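Local coordinates for protein lectin 2 (Agrocybe aegerita, PDB 4TQJ) that recognises and binds non-reducing terminal N-acetylglucosamine as a sugar-binding fungal lectin built on a beta-propeller fold, at residues Y119-R124 against R174-V179; G226-F231 against F272-G277. The protein carries 1 engineered substitution. All blocks are in the same frame, centred on the assembly; numbering follows the deposited sequence.

Contact 1 (Y119-R124 against R174-V179); sequences YLADIR and RFLADV
Tyr119 and Leu176 meet where strands 117-121 and 173-177 of two successive beta-propeller blades run side by side around the centre of the fold. The axes of the two short strand pieces diverge by only 10° but stay 9.8 Å apart, too far for backbone pairing, so Tyr119 and Leu176 reach across, one to a main-chain carbonyl and the other to side-chain carbons, burying about equal areas. With its ring anti to the carbonyl carbon (chi1 -66°), Tyr119 extends to the second strand, and its OH donates to the backbone O of Arg174 at 2.8 Å. The acceptor lies in the ring plane at the edge, and the phenol approaches nearly in line with the C=O bond (169°). Leu176 comes in at a slant: its CD1 is 3.7 Å from CD2 of Tyr119 and also meets CB of Ala121 at 4.1 Å. Ile5 of strand 4-5, which adds itself to the edge of 173-177, touches all three residues, while Tyr119 and Ala121 pair through their backbones with strand 130-134 of their own blade. The polar tip of a buried tyrosine is thus satisfied by a neighbouring main chain, with Leu176 CD1, Ala121 CB and the side chain of Ile5 as its apolar company.

Contact 2 (G226-F231 against F272-G277); sequences GDHPRF and FGTDKG
His228 and Thr274 belong to two loops of one beta-propeller blade: the first leads into its opening strand 230-233, the second leaves its last strand 266-269 towards the next blade. Van der Waals contact is slight and rests on one methyl. Thr274 CG2 approaches the imidazole obliquely, 3.8 Å from NE2 of His228, and lies 3.9 Å from the backbone O of Asp227; the two side chains cross at about a right angle. The polar link is indirect. A water in the plane of the His228 ring sits 2.8 Å from its NE2 and equally 2.8 Å from OG1 of Thr274, which chi1 of 62° places between the backbone N and the carbonyl carbon, leaving the methyl to meet the histidine. Further interactions lie within each segment or with its neighbours. ND1 of His228 is hydrogen-bonded to the backbone N of Lys224, and CB of Asp227 covers one ring face, so the imidazole is held from several directions. Thr274 opens a short 3-10 turn, in which its O accepts from N of Gly277 at 3.0 Å. Further along the first segment, NE of Arg230 donates to O of His228 at 2.9 Å, with the carbonyl close to the guanidinium plane.

Contact 1 joins strands of successive blades near the middle of the propeller, its centre about 11 Å from that of the chain, whereas contact 2 ties loops within a single blade at the surface, about 18 Å out. Their centres are about 25 Å apart, yet the segments touch: CE1 of Phe175 packs 3.5 Å from the backbone O of Arg230, bringing strand 173-177 against strand 230-233 of the following blade. An arginine near the start of each strand bonds by its NH1 to a phenylalanine carbonyl: Phe160 for Arg174, Phe216 for Arg230. Contact 1 is packing plus a hydrogen bond, contact 2 a water bridge with a slight methyl contact; neither can be assigned to the N-acetylglucosamine site from its geometry alone.

Contact 1 (Y119-R124 against R174-V179)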
loop_
_atom_site.group_PDB
_atom_site.type_symbol
_atom_site.label_atom_id
_atom_site.label_comp_id
_atom_site.label_asym_id
_atom_site.label_seq_id
_atom_site.Cartn_x
_atom_site.Cartn_y
_atom_site.Cartn_z
ATOM N N TYR A 119 4.139 11.342 -21.704
ATOM C CA TYR A 119 4.408 10.998 -20.307
ATOM C C TYR A 119 3.295 11.518 -19.417
ATOM O O TYR A 119 2.544 12.414 -19.805
ATOM C CB TYR A 119 5.686 11.678 -19.826
ATOM C CG TYR A 119 6.984 11.244 -20.478
ATOM C CD1 TYR A 119 7.223 9.921 -20.815
ATOM C CD2 TYR A 119 7.991 12.170 -20.719
ATOM C CE1 TYR A 119 8.436 9.539 -21.404
ATOM C CE2 TYR A 119 9.191 11.799 -21.292
ATOM C CZ TYR A 119 9.411 10.491 -21.638
ATOM O OH TYR A 119 10.623 10.131 -22.192
ATOM N N LEU A 120 3.215 10.969 -18.212
ATOM C CA LEU A 120 2.339 11.490 -17.167
ATOM C C LEU A 120 3.191 11.871 -15.974
ATOM O O LEU A 120 3.973 11.059 -15.486
ATOM C CB LEU A 120 1.327 10.428 -16.747
ATOM C CG LEU A 120 0.390 10.012 -17.875
ATOM C CD1 LEU A 120 -0.223 8.632 -17.618
ATOM C CD2 LEU A 120 -0.670 11.080 -18.103
ATOM N N ALA A 121 3.040 13.104 -15.502
ATOM C CA ALA A 121 3.911 13.615 -14.447
ATOM C C ALA A 121 3.292 14.799 -13.704
ATOM O O ALA A 121 2.638 15.648 -14.300
ATOM C CB ALA A 121 5.266 14.017 -15.041
ATOM N N ASP A 122 3.528 14.847 -12.399
ATOM C CA ASP A 122 3.075 15.947 -11.553
ATOM C C ASP A 122 4.054 17.107 -11.647
ATOM O O ASP A 122 4.769 17.405 -10.700
ATOM C CB ASP A 122 2.964 15.465 -10.110
ATOM C CG ASP A 122 2.400 16.522 -9.170
ATOM O OD1 ASP A 122 1.911 17.573 -9.643
ATOM O OD2 ASP A 122 2.441 16.277 -7.948
ATOM N N ILE A 123 4.093 17.752 -12.804
ATOM C CA ILE A 123 5.074 18.804 -13.053
ATOM C C ILE A 123 4.797 20.078 -12.259
ATOM O O ILE A 123 5.666 20.944 -12.151
ATOM C CB ILE A 123 5.175 19.129 -14.545
ATOM C CG1 ILE A 123 3.792 19.281 -15.148
ATOM C CG2 ILE A 123 5.901 18.007 -15.300
ATOM C CD1 ILE A 123 3.826 19.360 -16.646
ATOM N N ARG A 124 3.597 20.190 -11.698
ATOM C CA ARG A 124 3.237 21.368 -10.899
ATOM C C ARG A 124 3.244 21.092 -9.397
ATOM O O ARG A 124 2.930 21.971 -8.591
ATOM C CB ARG A 124 1.885 21.932 -11.346
ATOM C CG ARG A 124 1.922 22.589 -12.731
ATOM C CD ARG A 124 0.537 23.054 -13.198
ATOM N NE ARG A 124 -0.382 21.932 -13.346
ATOM C CZ ARG A 124 -1.568 21.846 -12.749
ATOM N NH1 ARG A 124 -2.003 22.835 -11.967
ATOM N NH2 ARG A 124 -2.322 20.772 -12.937
ATOM N N ARG A 174 14.961 12.213 -24.403
ATOM C CA ARG A 174 14.259 13.262 -23.688
ATOM C C ARG A 174 13.643 12.699 -22.420
ATOM O O ARG A 174 12.783 11.832 -22.480
ATOM C CB ARG A 174 13.204 13.919 -24.588
ATOM C CG ARG A 174 13.815 14.907 -25.611
ATOM C CD ARG A 174 12.873 15.156 -26.789
ATOM N NE ARG A 174 12.733 13.947 -27.597
ATOM C CZ ARG A 174 11.928 13.821 -28.649
ATOM N NH1 ARG A 174 11.161 14.829 -29.044
ATOM N NH2 ARG A 174 11.880 12.669 -29.300
ATOM N N PHE A 175 14.105 13.205 -21.280
ATOM C CA PHE A 175 13.700 12.696 -19.974
ATOM C C PHE A 175 13.149 13.839 -19.123
ATOM O O PHE A 175 13.294 15.006 -19.465
ATOM C CB PHE A 175 14.898 12.091 -19.223
ATOM C CG PHE A 175 15.603 10.964 -19.939
ATOM C CD1 PHE A 175 16.931 10.675 -19.625
ATOM C CD2 PHE A 175 14.954 10.168 -20.867
ATOM C CE1 PHE A 175 17.604 9.636 -20.240
ATOM C CE2 PHE A 175 15.623 9.121 -21.487
ATOM C CZ PHE A 175 16.953 8.856 -21.166
ATOM N N LEU A 176 12.539 13.497 -17.996
ATOM C CA LEU A 176 12.096 14.490 -17.032
ATOM C C LEU A 176 12.755 14.138 -15.708
ATOM O O LEU A 176 12.738 12.993 -15.301
ATOM C CB LEU A 176 10.581 14.469 -16.885
ATOM C CG LEU A 176 9.729 14.736 -18.132
ATOM C CD1 LEU A 176 8.247 14.430 -17.836
ATOM C CD2 LEU A 176 9.927 16.163 -18.634
ATOM N N ALA A 177 13.372 15.118 -15.063
ATOM C CA ALA A 177 14.048 14.893 -13.796
ATOM C C ALA A 177 14.285 16.228 -13.125
ATOM O O ALA A 177 14.407 17.242 -13.791
ATOM C CB ALA A 177 15.377 14.178 -14.021
ATOM N N ASP A 178 14.365 16.230 -11.804
ATOM C CA ASP A 178 14.730 17.449 -11.109
ATOM C C ASP A 178 16.243 17.584 -11.099
ATOM O O ASP A 178 16.927 16.875 -10.356
ATOM C CB ASP A 178 14.202 17.445 -9.675
ATOM C CG ASP A 178 14.430 18.770 -8.981
ATOM O OD1 ASP A 178 14.853 19.724 -9.663
ATOM O OD2 ASP A 178 14.193 18.856 -7.763
ATOM N N VAL A 179 16.758 18.474 -11.945
ATOM C CA VAL A 179 18.187 18.766 -11.971
ATOM C C VAL A 179 18.479 20.134 -11.346
ATOM O O VAL A 179 19.593 20.380 -10.888
ATOM C CB VAL A 179 18.757 18.731 -13.403
ATOM C CG1 VAL A 179 18.546 17.365 -14.039
ATOM C CG2 VAL A 179 18.111 19.801 -14.264
#

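Contact 2 (G226-F231 against F272-G277)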
loop_
_atom_site.group_PDB
_atom_site.type_symbol
_atom_site.label_atom_id
_atom_site.label_comp_id
_atom_site.label_asym_id
_atom_site.label_seq_id
_atom_site.Cartn_x
_atom_site.Cartn_y
_atom_site.Cartn_z
ATOM N N GLY A 226 21.403 2.963 -29.744
ATOM C CA GLY A 226 21.361 1.562 -29.332
ATOM C C GLY A 226 22.343 1.275 -28.197
ATOM O O GLY A 226 22.031 0.896 -27.045
ATOM N N ASP A 227 23.572 1.575 -28.549
ATOM C CA ASP A 227 24.742 0.939 -28.033
ATOM C C ASP A 227 25.236 1.542 -26.729
ATOM O O ASP A 227 25.981 0.895 -25.997
ATOM C CB ASP A 227 25.788 1.094 -29.133
ATOM C CG ASP A 227 25.214 0.772 -30.510
ATOM O OD1 ASP A 227 25.509 1.485 -31.487
ATOM O OD2 ASP A 227 24.454 -0.208 -30.611
ATOM N N HIS A 228 24.809 2.774 -26.454
ATOM C CA HIS A 228 25.315 3.551 -25.325
ATOM C C HIS A 228 24.185 4.166 -24.524
ATOM O O HIS A 228 23.878 5.356 -24.684
ATOM C CB HIS A 228 26.240 4.661 -25.808
ATOM C CG HIS A 228 27.324 4.180 -26.723
ATOM N ND1 HIS A 228 27.412 4.573 -28.041
ATOM C CD2 HIS A 228 28.349 3.322 -26.519
ATOM C CE1 HIS A 228 28.453 3.989 -28.606
ATOM N NE2 HIS A 228 29.038 3.218 -27.702
ATOM N N PRO A 229 23.559 3.358 -23.659
ATOM C CA PRO A 229 22.457 3.820 -22.807
ATOM C C PRO A 229 22.866 4.984 -21.901
ATOM O O PRO A 229 23.982 4.993 -21.390
ATOM C CB PRO A 229 22.108 2.578 -21.970
ATOM C CG PRO A 229 23.286 1.653 -22.111
ATOM C CD PRO A 229 23.844 1.923 -23.467
ATOM N N ARG A 230 21.973 5.954 -21.735
ATOM C CA ARG A 230 22.207 7.080 -20.834
ATOM C C ARG A 230 21.052 7.230 -19.860
ATOM O O ARG A 230 19.892 6.989 -20.209
ATOM C CB ARG A 230 22.405 8.378 -21.613
ATOM C CG ARG A 230 23.820 8.527 -22.188
ATOM C CD ARG A 230 23.769 9.181 -23.567
ATOM N NE ARG A 230 23.339 8.226 -24.590
ATOM C CZ ARG A 230 22.895 8.562 -25.802
ATOM N NH1 ARG A 230 22.808 9.845 -26.156
ATOM N NH2 ARG A 230 22.528 7.615 -26.657
ATOM N N PHE A 231 21.381 7.671 -18.653
ATOM C CA PHE A 231 20.415 7.752 -17.570
ATOM C C PHE A 231 20.536 9.052 -16.795
ATOM O O PHE A 231 21.608 9.663 -16.732
ATOM C CB PHE A 231 20.650 6.609 -16.579
ATOM C CG PHE A 231 20.798 5.267 -17.215
ATOM C CD1 PHE A 231 19.693 4.445 -17.393
ATOM C CD2 PHE A 231 22.037 4.817 -17.630
ATOM C CE1 PHE A 231 19.821 3.192 -17.972
ATOM C CE2 PHE A 231 22.182 3.561 -18.218
ATOM C CZ PHE A 231 21.066 2.742 -18.381
ATOM N N PHE A 272 30.681 -2.330 -18.298
ATOM C CA PHE A 272 29.311 -2.040 -18.754
ATOM C C PHE A 272 29.275 -1.373 -20.130
ATOM O O PHE A 272 28.201 -1.058 -20.643
ATOM C CB PHE A 272 28.515 -1.225 -17.715
ATOM C CG PHE A 272 28.348 -1.930 -16.388
ATOM C CD1 PHE A 272 27.587 -3.084 -16.291
ATOM C CD2 PHE A 272 28.973 -1.447 -15.244
ATOM C CE1 PHE A 272 27.439 -3.742 -15.091
ATOM C CE2 PHE A 272 28.826 -2.094 -14.035
ATOM C CZ PHE A 272 28.043 -3.252 -13.959
ATOM N N GLY A 273 30.443 -1.194 -20.748
ATOM C CA GLY A 273 30.503 -0.585 -22.064
ATOM C C GLY A 273 30.852 -1.537 -23.202
ATOM O O GLY A 273 31.099 -2.732 -22.977
ATOM N N THR A 274 30.895 -1.009 -24.426
ATOM C CA THR A 274 31.104 -1.869 -25.600
ATOM C C THR A 274 32.467 -2.555 -25.598
ATOM O O THR A 274 32.601 -3.685 -26.078
ATOM C CB THR A 274 30.918 -1.105 -26.905
ATOM O OG1 THR A 274 31.895 -0.054 -26.989
ATOM C CG2 THR A 274 29.497 -0.492 -26.953
ATOM N N ASP A 275 33.479 -1.878 -25.063
ATOM C CA ASP A 275 34.810 -2.480 -24.998
ATOM C C ASP A 275 34.808 -3.795 -24.221
ATOM O O ASP A 275 35.597 -4.690 -24.518
ATOM C CB ASP A 275 35.858 -1.510 -24.441
ATOM C CG ASP A 275 36.418 -0.580 -25.511
ATOM O OD1 ASP A 275 36.048 -0.749 -26.694
ATOM O OD2 ASP A 275 37.225 0.319 -25.169
ATOM N N LYS A 276 33.913 -3.930 -23.242
ATOM C CA LYS A 276 33.865 -5.164 -22.458
ATOM C C LYS A 276 32.804 -6.157 -22.944
ATOM O O LYS A 276 32.547 -7.172 -22.297
ATOM C CB LYS A 276 33.706 -4.865 -20.972
ATOM C CG LYS A 276 34.884 -4.076 -20.392
ATOM C CD LYS A 276 35.625 -4.873 -19.331
ATOM C CE LYS A 276 36.949 -4.208 -18.969
ATOM N NZ LYS A 276 37.121 -4.100 -17.486
ATOM N N GLY A 277 32.197 -5.862 -24.086
ATOM C CA GLY A 277 31.282 -6.794 -24.716
ATOM C C GLY A 277 29.804 -6.566 -24.442
ATOM O O GLY A 277 28.974 -7.379 -24.841
HETATM O O HOH W 1 30.971 1.609 -29.006
#